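Local coordinates for protein GTN Reductase (Agrobacterium tumefaciens, PDB 5N6G) that binds flavin mononucleotide and probably works as an ene-reductase of the Old Yellow Enzyme family, reducing activated carbon-carbon double bonds with a nicotinamide cofactor, at residues T2-E6 with A313-E318; H265-G269 with Y286-K290; Q9-I13 with A224-G228; N348-T354 with D365-L369. One frame throughout, in Å; residues are numbered along the deposited sequence. Where two conformers were deposited one is given.

Contact 1 (T2-E6 with A313-E318)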
loop_
_atom_site.group_PDB
_atom_site.type_symbol
_atom_site.label_atom_id
_atom_site.label_comp_id
_atom_site.label_asym_id
_atom_site.label_seq_id
_atom_site.Cartn_x
_atom_site.Cartn_y
_atom_site.Cartn_z
ATOM N N THR A 2 13.019 19.933 -12.079
ATOM C CA THR A 2 12.239 18.733 -12.374
ATOM C C THR A 2 10.752 19.058 -12.368
ATOM O O THR A 2 10.261 19.764 -11.493
ATOM C CB THR A 2 12.524 17.632 -11.370
ATOM O OG1 THR A 2 13.937 17.432 -11.277
ATOM C CG2 THR A 2 11.865 16.323 -11.822
ATOM N N SER A 3 10.037 18.512 -13.342
ATOM C CA SER A 3 8.611 18.734 -13.502
ATOM C C SER A 3 7.843 17.487 -13.084
ATOM O O SER A 3 8.306 16.367 -13.284
ATOM C CB SER A 3 8.290 19.064 -14.956
ATOM O OG SER A 3 6.907 19.040 -15.216
ATOM N N LEU A 4 6.650 17.708 -12.529
ATOM C CA LEU A 4 5.709 16.626 -12.249
ATOM C C LEU A 4 5.421 15.792 -13.491
ATOM O O LEU A 4 5.073 14.606 -13.381
ATOM C CB LEU A 4 4.404 17.230 -11.711
ATOM C CG LEU A 4 3.265 16.301 -11.262
ATOM C CD1 LEU A 4 3.691 15.469 -10.083
ATOM C CD2 LEU A 4 2.013 17.108 -10.917
ATOM N N PHE A 5 5.534 16.394 -14.667
ATOM C CA PHE A 5 5.121 15.765 -15.907
ATOM C C PHE A 5 6.257 15.067 -16.626
ATOM O O PHE A 5 6.008 14.398 -17.629
ATOM C CB PHE A 5 4.450 16.820 -16.799
ATOM C CG PHE A 5 3.276 17.471 -16.125
ATOM C CD1 PHE A 5 2.087 16.780 -15.967
ATOM C CD2 PHE A 5 3.373 18.750 -15.614
ATOM C CE1 PHE A 5 1.009 17.362 -15.315
ATOM C CE2 PHE A 5 2.303 19.337 -14.961
ATOM C CZ PHE A 5 1.122 18.644 -14.809
ATOM N N GLU A 6 7.471 15.131 -16.108
ATOM C CA GLU A 6 8.549 14.501 -16.850
ATOM C C GLU A 6 8.879 13.122 -16.294
ATOM O O GLU A 6 8.504 12.769 -15.171
ATOM C CB GLU A 6 9.790 15.398 -16.844
ATOM C CG GLU A 6 10.680 15.264 -15.655
ATOM C CD GLU A 6 11.805 16.296 -15.670
ATOM O OE1 GLU A 6 11.508 17.497 -15.509
ATOM O OE2 GLU A 6 12.977 15.907 -15.865
ATOM N N ALA A 313 1.346 19.659 -5.742
ATOM C CA ALA A 313 2.148 18.609 -6.358
ATOM C C ALA A 313 3.186 19.185 -7.304
ATOM O O ALA A 313 4.339 18.743 -7.309
ATOM C CB ALA A 313 1.249 17.622 -7.098
ATOM N N ILE A 314 2.803 20.166 -8.121
ATOM C CA ILE A 314 3.767 20.792 -9.010
ATOM C C ILE A 314 4.904 21.403 -8.201
ATOM O O ILE A 314 6.085 21.219 -8.517
ATOM C CB ILE A 314 3.070 21.838 -9.891
ATOM C CG1 ILE A 314 2.152 21.116 -10.878
ATOM C CG2 ILE A 314 4.094 22.697 -10.624
ATOM C CD1 ILE A 314 1.274 22.048 -11.683
ATOM N N GLU A 315 4.564 22.113 -7.129
ATOM C CA GLU A 315 5.584 22.811 -6.345
ATOM C C GLU A 315 6.485 21.824 -5.601
ATOM O O GLU A 315 7.697 22.050 -5.476
ATOM C CB GLU A 315 4.923 23.787 -5.365
ATOM C CG GLU A 315 4.331 25.007 -6.057
ATOM C CD GLU A 315 3.598 25.946 -5.111
ATOM O OE1 GLU A 315 3.637 25.723 -3.883
ATOM O OE2 GLU A 315 2.978 26.912 -5.604
ATOM N N ALA A 316 5.921 20.721 -5.112
ATOM C CA ALA A 316 6.724 19.772 -4.345
ATOM C C ALA A 316 7.769 19.096 -5.220
ATOM O O ALA A 316 8.893 18.835 -4.770
ATOM C CB ALA A 316 5.821 18.730 -3.682
ATOM N N VAL A 317 7.429 18.807 -6.473
ATOM C CA VAL A 317 8.414 18.200 -7.364
ATOM C C VAL A 317 9.433 19.232 -7.820
ATOM O O VAL A 317 10.640 18.977 -7.795
ATOM C CB VAL A 317 7.717 17.512 -8.551
ATOM C CG1 VAL A 317 8.730 16.980 -9.538
ATOM C CG2 VAL A 317 6.855 16.357 -8.034
ATOM N N GLU A 318 8.978 20.415 -8.244
ATOM C CA GLU A 318 9.933 21.366 -8.790
ATOM C C GLU A 318 10.880 21.895 -7.716
ATOM O O GLU A 318 12.005 22.300 -8.035
ATOM C CB GLU A 318 9.200 22.511 -9.482
ATOM C CG GLU A 318 8.359 23.367 -8.582
ATOM C CD GLU A 318 7.683 24.513 -9.334
ATOM O OE1 GLU A 318 7.748 24.530 -10.585
ATOM O OE2 GLU A 318 7.090 25.397 -8.672
HETATM O O HOH W 1 6.475 20.288 -11.161
#
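Leu-4 reaches from the N-terminal segment onto one side of helix 310-318. Its CB heads toward the helix. CG lies anti to the backbone N (chi1 -177°), and the fork beyond it spreads along the helix surface. CD1 of Leu-4 meets CG2 of Val-317 at 3.9 Å. CD2 of Leu-4 reaches the earlier turn, where it lies 3.9 Å from CB of Ala-313 and 4.0 Å from CG1 of Ile-314. The Leu-4 chain crosses those of Ile-314 and Val-317 at about a right angle. The other branch of Val-317, CG1, packs on backbone, 3.7 Å from N of Leu-4. It also touches CG2 of Thr-2. This helix belongs to the (beta/alpha)8 barrel and leads into strand 324-327. Leu-4 and Phe-5 also touch Ile-19 of strand 19-21, the neighbouring barrel strand, so the N-terminal segment packs where the barrel closes. Phe-5 adds a looser contact, with its CE2 at 4.4 Å from CD1 of Ile-314. Polar links are few. A water accepts from N of Leu-4 and donates to O of Ile-314, so it bridges the two backbones. O of Thr-2 receives a CA-H...O contact from CA of Glu-318 at 3.2 Å. The segment is shaped by a type I turn from Ser-3 to Glu-6. Within it, OG of Ser-3 accepts from N of Phe-5 at 3.0 Å in an ST turn.

Contact 2 (H265-G269 with Y286-K290)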
loop_
_atom_site.group_PDB
_atom_site.type_symbol
_atom_site.label_atom_id
_atom_site.label_comp_id
_atom_site.label_asym_id
_atom_site.label_seq_id
_atom_site.Cartn_x
_atom_site.Cartn_y
_atom_site.Cartn_z
ATOM N N HIS A 265 7.353 5.141 -0.622
ATOM C CA HIS A 265 6.080 5.829 -0.746
ATOM C C HIS A 265 5.618 6.212 0.649
ATOM O O HIS A 265 5.382 5.336 1.488
ATOM C CB HIS A 265 5.079 4.909 -1.452
ATOM C CG HIS A 265 3.749 5.515 -1.733
ATOM N ND1 HIS A 265 2.797 4.842 -2.459
ATOM C CD2 HIS A 265 3.191 6.697 -1.386
ATOM C CE1 HIS A 265 1.715 5.590 -2.570
ATOM N NE2 HIS A 265 1.924 6.720 -1.927
ATOM N N VAL A 266 5.515 7.512 0.914
ATOM C CA VAL A 266 5.249 8.017 2.258
ATOM C C VAL A 266 3.898 8.717 2.300
ATOM O O VAL A 266 3.625 9.618 1.494
ATOM C CB VAL A 266 6.371 8.960 2.734
ATOM C CG1 VAL A 266 6.522 10.155 1.807
ATOM C CG2 VAL A 266 6.119 9.428 4.159
ATOM N N VAL A 267 3.073 8.315 3.265
ATOM C CA VAL A 267 1.835 9.003 3.626
ATOM C C VAL A 267 2.203 10.084 4.628
ATOM O O VAL A 267 2.682 9.789 5.731
ATOM C CB VAL A 267 0.804 8.031 4.228
ATOM C CG1 VAL A 267 -0.470 8.767 4.653
ATOM C CG2 VAL A 267 0.471 6.897 3.251
ATOM N N GLU A 268 1.946 11.334 4.265
ATOM C CA GLU A 268 2.272 12.478 5.096
ATOM C C GLU A 268 1.040 12.857 5.910
ATOM O O GLU A 268 0.080 13.423 5.377
ATOM C CB GLU A 268 2.757 13.630 4.219
ATOM C CG GLU A 268 4.029 13.248 3.467
ATOM C CD GLU A 268 4.490 14.288 2.455
ATOM O OE1 GLU A 268 3.643 14.941 1.797
ATOM O OE2 GLU A 268 5.721 14.427 2.315
ATOM N N GLY A 269 1.069 12.550 7.200
ATOM C CA GLY A 269 -0.045 12.847 8.075
ATOM C C GLY A 269 -0.988 11.680 8.286
ATOM O O GLY A 269 -0.666 10.516 8.056
ATOM N N TYR A 286 9.297 15.543 8.277
ATOM C CA TYR A 286 9.408 14.728 7.071
ATOM C C TYR A 286 10.692 15.017 6.292
ATOM O O TYR A 286 11.185 14.129 5.588
ATOM C CB TYR A 286 8.183 14.945 6.187
ATOM C CG TYR A 286 6.937 14.389 6.827
ATOM C CD1 TYR A 286 6.547 13.086 6.599
ATOM C CD2 TYR A 286 6.187 15.159 7.719
ATOM C CE1 TYR A 286 5.413 12.549 7.215
ATOM C CE2 TYR A 286 5.058 14.624 8.340
ATOM C CZ TYR A 286 4.679 13.340 8.075
ATOM O OH TYR A 286 3.547 12.827 8.699
ATOM N N ALA A 287 11.243 16.224 6.396
ATOM C CA ALA A 287 12.551 16.499 5.788
ATOM C C ALA A 287 13.666 15.701 6.459
ATOM O O ALA A 287 14.586 15.222 5.785
ATOM C CB ALA A 287 12.855 17.989 5.862
ATOM N N SER A 288 13.631 15.598 7.792
ATOM C CA SER A 288 14.630 14.823 8.526
ATOM C C SER A 288 14.530 13.349 8.162
ATOM O O SER A 288 15.542 12.642 8.022
ATOM C CB SER A 288 14.408 15.023 10.031
ATOM O OG SER A 288 15.193 14.126 10.801
ATOM N N PHE A 289 13.299 12.879 8.011
ATOM C CA PHE A 289 13.012 11.508 7.610
ATOM C C PHE A 289 13.585 11.206 6.231
ATOM O O PHE A 289 14.292 10.203 6.039
ATOM C CB PHE A 289 11.488 11.336 7.667
ATOM C CG PHE A 289 10.955 10.013 7.231
ATOM C CD1 PHE A 289 11.362 8.819 7.820
ATOM C CD2 PHE A 289 9.970 9.962 6.250
ATOM C CE1 PHE A 289 10.813 7.615 7.422
ATOM C CE2 PHE A 289 9.427 8.768 5.848
ATOM C CZ PHE A 289 9.844 7.592 6.431
ATOM N N LYS A 290 13.315 12.081 5.256
ATOM C CA LYS A 290 13.880 11.888 3.927
ATOM C C LYS A 290 15.396 11.967 3.958
ATOM O O LYS A 290 16.077 11.199 3.264
ATOM C CB LYS A 290 13.336 12.929 2.952
ATOM C CG LYS A 290 13.843 12.719 1.535
ATOM C CD LYS A 290 13.250 13.733 0.587
ATOM C CE LYS A 290 13.696 13.439 -0.843
ATOM N NZ LYS A 290 13.431 14.575 -1.755
#
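Tyr-286 lays one face of its ring against Glu-268. CB of Glu-268 sits 4.1 Å above the ring plane, offset toward the rim, and CG of Glu-268 lies 4.0 Å from CD1 of Tyr-286. The carboxylate does not stack on the ring; the two planes are 71° apart. Its OE1 turns to other partners, a salt bridge with Arg-275 and a hydrogen bond with the hydroxyl of Tyr-308. Beyond the ring, OH of Tyr-286 accepts a hydrogen bond from N of Gly-269 at 2.9 Å. This bond is rather bent, 133° at the hydrogen. The tyrosine thus spans from the start of helix 286-295 to the loop at the end of strand 263-267. Strand and helix are the first two elements of a beta-alpha-beta unit of the TIM barrel, completed by strand 301-305. They run nearly antiparallel, at 160°, with their axes 11.7 Å apart, and side chains from both elements meet between them. Val-266 points outward from the strand to the helix. It was modelled in two conformers. In the one given, CG2 of Val-266 meets the edge of the Phe-289 ring, 3.8 Å from CE2 of Phe-289, a detail that remains doubtful. Both rings also meet Phe-284 edge-to-face. On the other side of the strand, the side chain of Val-267 comes within about 4 Å of the bound FMN.

Contact 3 (Q9-I13 with A224-G228)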
loop_
_atom_site.group_PDB
_atom_site.type_symbol
_atom_site.label_atom_id
_atom_site.label_comp_id
_atom_site.label_asym_id
_atom_site.label_seq_id
_atom_site.Cartn_x
_atom_site.Cartn_y
_atom_site.Cartn_z
ATOM N N GLN A 9 12.726 7.437 -12.866
ATOM C CA GLN A 9 13.211 6.070 -12.759
ATOM C C GLN A 9 13.066 5.635 -11.312
ATOM O O GLN A 9 13.539 6.327 -10.405
ATOM C CB GLN A 9 14.677 5.974 -13.209
ATOM C CG GLN A 9 15.191 4.545 -13.351
ATOM C CD GLN A 9 14.677 3.873 -14.609
ATOM O OE1 GLN A 9 14.358 4.537 -15.591
ATOM N NE2 GLN A 9 14.627 2.548 -14.600
ATOM N N ALA A 10 12.400 4.513 -11.090
ATOM C CA ALA A 10 12.265 3.937 -9.752
ATOM C C ALA A 10 12.953 2.583 -9.823
ATOM O O ALA A 10 12.351 1.615 -10.280
ATOM C CB ALA A 10 10.805 3.799 -9.339
ATOM N N GLY A 11 14.211 2.528 -9.424
ATOM C CA GLY A 11 14.945 1.278 -9.526
ATOM C C GLY A 11 14.993 0.828 -10.974
ATOM O O GLY A 11 15.482 1.552 -11.850
ATOM N N ASP A 12 14.458 -0.362 -11.248
ATOM C CA ASP A 12 14.409 -0.915 -12.598
ATOM C C ASP A 12 13.206 -0.446 -13.401
ATOM O O ASP A 12 13.084 -0.830 -14.570
ATOM C CB ASP A 12 14.380 -2.450 -12.552
ATOM C CG ASP A 12 15.586 -3.041 -11.852
ATOM O OD1 ASP A 12 16.652 -2.401 -11.869
ATOM O OD2 ASP A 12 15.461 -4.147 -11.285
ATOM N N ILE A 13 12.326 0.365 -12.820
ATOM C CA ILE A 13 11.060 0.721 -13.447
ATOM C C ILE A 13 11.163 2.139 -13.996
ATOM O O ILE A 13 11.415 3.087 -13.244
ATOM C CB ILE A 13 9.896 0.607 -12.452
ATOM C CG1 ILE A 13 9.924 -0.765 -11.766
ATOM C CG2 ILE A 13 8.579 0.789 -13.184
ATOM C CD1 ILE A 13 8.962 -0.899 -10.609
ATOM N N ALA A 224 15.905 -6.043 -5.715
ATOM C CA ALA A 224 15.652 -4.821 -4.966
ATOM C C ALA A 224 15.168 -3.696 -5.875
ATOM O O ALA A 224 14.361 -2.856 -5.451
ATOM C CB ALA A 224 16.928 -4.401 -4.221
ATOM N N GLY A 225 15.605 -3.698 -7.131
ATOM C CA GLY A 225 15.190 -2.674 -8.080
ATOM C C GLY A 225 13.748 -2.783 -8.539
ATOM O O GLY A 225 13.288 -1.917 -9.302
ATOM N N ARG A 226 13.045 -3.846 -8.152
ATOM C CA ARG A 226 11.617 -3.961 -8.421
ATOM C C ARG A 226 10.812 -3.954 -7.127
ATOM O O ARG A 226 9.631 -4.337 -7.145
ATOM C CB ARG A 226 11.300 -5.221 -9.234
ATOM C CG ARG A 226 12.021 -5.203 -10.562
ATOM C CD ARG A 226 11.493 -6.205 -11.560
ATOM N NE ARG A 226 12.132 -5.955 -12.861
ATOM C CZ ARG A 226 11.714 -5.073 -13.774
ATOM N NH1 ARG A 226 10.622 -4.336 -13.583
ATOM N NH2 ARG A 226 12.391 -4.930 -14.908
ATOM N N THR A 227 11.435 -3.568 -6.009
ATOM C CA THR A 227 10.820 -3.590 -4.680
ATOM C C THR A 227 10.708 -2.180 -4.120
ATOM O O THR A 227 11.713 -1.475 -4.001
ATOM C CB THR A 227 11.626 -4.467 -3.719
ATOM O OG1 THR A 227 11.784 -5.782 -4.274
ATOM C CG2 THR A 227 10.935 -4.553 -2.376
ATOM N N GLY A 228 9.483 -1.769 -3.770
ATOM C CA GLY A 228 9.262 -0.543 -3.022
ATOM C C GLY A 228 8.466 -0.824 -1.758
ATOM O O GLY A 228 8.129 -1.966 -1.455
HETATM O O HOH W 2 17.287 -5.459 -8.956
HETATM O O HOH W 3 15.046 -6.674 -13.189
#
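Asp-12 sets its CB over the flat guanidinium of Arg-226, 3.9 Å above the plane and over its centre. OD2 of Asp-12 stays 4.1 Å from NE of Arg-226, well out of the guanidinium plane, and no N-H points at it; the charges are close but form no salt bridge. A water joins them instead, donating to OD2 and accepting from NE. A second water donates to the same OD2 and accepts from N of Gly-225. The Arg-226 chain runs extended from CG to NE and passes obliquely across Ile-13, whose CG1 lies 4.1 Å from NH1 of Arg-226. The backbone makes the direct bond: N of Asp-12 donates to O of Gly-225 at 2.8 Å, almost straight at 174°. Asp-12 is presented by a type II' turn from Ala-10 to Ile-13, with Gly-11 at positive phi. NE2 of Gln-9 braces this turn by donating to O of Gly-11 at 3.0 Å. The turn joins strands 8-10 and 13-15 of a small hairpin. It rests on the link between helix 204-222 and barrel strand 227-231, while NH1 of Arg-226 bonds to O of Asp-173, just before the adjacent strand 174-178.

Contact 4 (N348-T354 with D365-L369)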
loop_
_atom_site.group_PDB
_atom_site.type_symbol
_atom_site.label_atom_id
_atom_site.label_comp_id
_atom_site.label_asym_id
_atom_site.label_seq_id
_atom_site.Cartn_x
_atom_site.Cartn_y
_atom_site.Cartn_z
ATOM N N ASN A 348 -13.288 15.854 -11.856
ATOM C CA ASN A 348 -14.512 15.286 -11.313
ATOM C C ASN A 348 -14.372 15.135 -9.803
ATOM O O ASN A 348 -13.281 14.890 -9.287
ATOM C CB ASN A 348 -14.797 13.896 -11.895
ATOM C CG ASN A 348 -14.984 13.890 -13.396
ATOM O OD1 ASN A 348 -15.655 14.747 -13.977
ATOM N ND2 ASN A 348 -14.420 12.884 -14.034
ATOM N N ALA A 349 -15.503 15.226 -9.100
ATOM C CA ALA A 349 -15.542 15.030 -7.651
ATOM C C ALA A 349 -15.766 13.550 -7.306
ATOM O O ALA A 349 -16.617 12.889 -7.924
ATOM C CB ALA A 349 -16.658 15.863 -7.031
ATOM N N PRO A 350 -15.054 12.992 -6.325
ATOM C CA PRO A 350 -15.294 11.593 -5.955
ATOM C C PRO A 350 -16.633 11.419 -5.248
ATOM O O PRO A 350 -17.103 12.300 -4.523
ATOM C CB PRO A 350 -14.124 11.256 -5.015
ATOM C CG PRO A 350 -13.192 12.405 -5.094
ATOM C CD PRO A 350 -13.995 13.588 -5.500
ATOM N N ASN A 351 -17.244 10.254 -5.464
ATOM C CA ASN A 351 -18.499 9.867 -4.821
ATOM C C ASN A 351 -18.184 8.849 -3.724
ATOM O O ASN A 351 -18.054 7.648 -3.987
ATOM C CB ASN A 351 -19.473 9.309 -5.854
ATOM C CG ASN A 351 -20.821 8.936 -5.250
ATOM O OD1 ASN A 351 -21.134 7.756 -5.075
ATOM N ND2 ASN A 351 -21.621 9.946 -4.918
ATOM N N GLN A 352 -18.051 9.330 -2.486
ATOM C CA GLN A 352 -17.644 8.452 -1.393
ATOM C C GLN A 352 -18.549 7.239 -1.210
ATOM O O GLN A 352 -18.025 6.153 -0.894
ATOM C CB GLN A 352 -17.568 9.253 -0.086
ATOM C CG GLN A 352 -16.790 8.556 1.027
ATOM C CD GLN A 352 -17.612 7.523 1.786
ATOM O OE1 GLN A 352 -18.843 7.569 1.795
ATOM N NE2 GLN A 352 -16.926 6.581 2.429
ATOM N N PRO A 353 -19.868 7.332 -1.376
ATOM C CA PRO A 353 -20.725 6.152 -1.164
ATOM C C PRO A 353 -20.434 4.981 -2.080
ATOM O O PRO A 353 -20.883 3.869 -1.780
ATOM C CB PRO A 353 -22.135 6.693 -1.409
ATOM C CG PRO A 353 -22.036 8.140 -1.095
ATOM C CD PRO A 353 -20.662 8.566 -1.521
ATOM N N THR A 354 -19.751 5.190 -3.209
ATOM C CA THR A 354 -19.406 4.090 -4.101
ATOM C C THR A 354 -17.917 3.763 -4.060
ATOM O O THR A 354 -17.405 3.063 -4.943
ATOM C CB THR A 354 -19.873 4.395 -5.534
ATOM O OG1 THR A 354 -19.394 5.677 -5.963
ATOM C CG2 THR A 354 -21.392 4.375 -5.615
ATOM N N ASP A 365 -17.340 4.358 -14.389
ATOM C CA ASP A 365 -18.204 5.275 -15.120
ATOM C C ASP A 365 -17.909 6.734 -14.827
ATOM O O ASP A 365 -18.715 7.595 -15.186
ATOM C CB ASP A 365 -19.678 4.973 -14.831
ATOM C CG ASP A 365 -20.067 5.280 -13.396
ATOM O OD1 ASP A 365 -19.167 5.430 -12.543
ATOM O OD2 ASP A 365 -21.281 5.384 -13.139
ATOM N N TYR A 366 -16.790 7.047 -14.176
ATOM C CA TYR A 366 -16.384 8.442 -14.132
ATOM C C TYR A 366 -15.855 8.853 -15.502
ATOM O O TYR A 366 -15.018 8.146 -16.072
ATOM C CB TYR A 366 -15.305 8.663 -13.108
ATOM C CG TYR A 366 -15.687 8.598 -11.663
ATOM C CD1 TYR A 366 -16.149 9.725 -11.000
ATOM C CD2 TYR A 366 -15.484 7.432 -10.916
ATOM C CE1 TYR A 366 -16.447 9.693 -9.645
ATOM C CE2 TYR A 366 -15.768 7.398 -9.554
ATOM C CZ TYR A 366 -16.256 8.535 -8.922
ATOM O OH TYR A 366 -16.542 8.534 -7.555
ATOM N N PRO A 367 -16.274 9.988 -16.037
ATOM C CA PRO A 367 -15.921 10.334 -17.413
ATOM C C PRO A 367 -14.523 10.909 -17.551
ATOM O O PRO A 367 -14.002 11.598 -16.667
ATOM C CB PRO A 367 -16.973 11.383 -17.786
ATOM C CG PRO A 367 -17.296 12.035 -16.503
ATOM C CD PRO A 367 -17.243 10.937 -15.469
ATOM N N ALA A 368 -13.920 10.597 -18.690
ATOM C CA ALA A 368 -12.728 11.289 -19.142
ATOM C C ALA A 368 -13.122 12.562 -19.887
ATOM O O ALA A 368 -14.285 12.790 -20.224
ATOM C CB ALA A 368 -11.883 10.375 -20.030
ATOM N N LEU A 369 -12.129 13.406 -20.132
ATOM C CA LEU A 369 -12.349 14.594 -20.936
ATOM C C LEU A 369 -12.712 14.216 -22.374
ATOM O O LEU A 369 -12.369 13.138 -22.870
ATOM C CB LEU A 369 -11.097 15.474 -20.947
ATOM C CG LEU A 369 -10.623 16.121 -19.647
ATOM C CD1 LEU A 369 -9.234 16.704 -19.858
ATOM C CD2 LEU A 369 -11.588 17.199 -19.169
HETATM O O HOH W 4 -16.634 6.187 -6.221
#
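The hydroxyl of Tyr-366 accepts a hydrogen bond from N of Asn-351 at 2.8 Å, with an angle of 162° at the hydrogen. The donor lies in the plane of the ring, at its edge. A water near the same plane is also hydrogen-bonded to this hydroxyl, at 2.7 Å from OH of Tyr-366, and donates to OG1 of Thr-354. Two partners thus hold the phenol oxygen at the turn of 351-354, where N of Thr-354 bonds back to O of Asn-351. A second polar link lies at the other end. ND2 of Asn-348 donates to O of Pro-367 at 3.0 Å, in the carbonyl plane and on a lone pair. ND2 also bonds to O of Ala-333, so this amide ties both tail segments to the end of helix 329-333. Packing between the two links is modest. The edge of the Tyr-366 ring passes O of Ala-349, with CE1 of Tyr-366 at 3.6 Å. The Tyr-366 hydroxyl also touches CB of Asn-351, at 3.5 Å. The Pro-367 ring lies against the Asn-348 amide at a slant, CD of Pro-367 3.7 Å from ND2 of Asn-348. Tyr-366 and Pro-350 both rest on helix 329-333, and Pro-350 touches Lys-329, an FMN-binding residue. The arrangement is a pairing of two irregular segments of the C-terminal tail, laid over a short helix that follows the last strand of the TIM barrel.

In the fold
Contact 2 is the buried one, inside a beta-alpha-beta unit and close to the flavin; contact 4 lies at the surface, and contacts 1 and 3 are partly buried. Contacts 2 and 3 reach neighbouring strands of the same barrel sheet, 263-267 and 227-231, with centres about 19 Å apart. Contacts 1 and 3 share the N-terminal region, whose segments 2-6 and 9-13 almost adjoin; contact 1 closes a long loop that contains contacts 2 and 3. Contact 4 stands apart in the C-terminal tail. Chemistry follows place: aliphatic side chains dominate contact 1, rings contact 2, while direct hydrogen bonds and bridging waters carry much of contacts 3 and 4, though contact 1 has one bridging water and contact 2 one bent hydrogen bond.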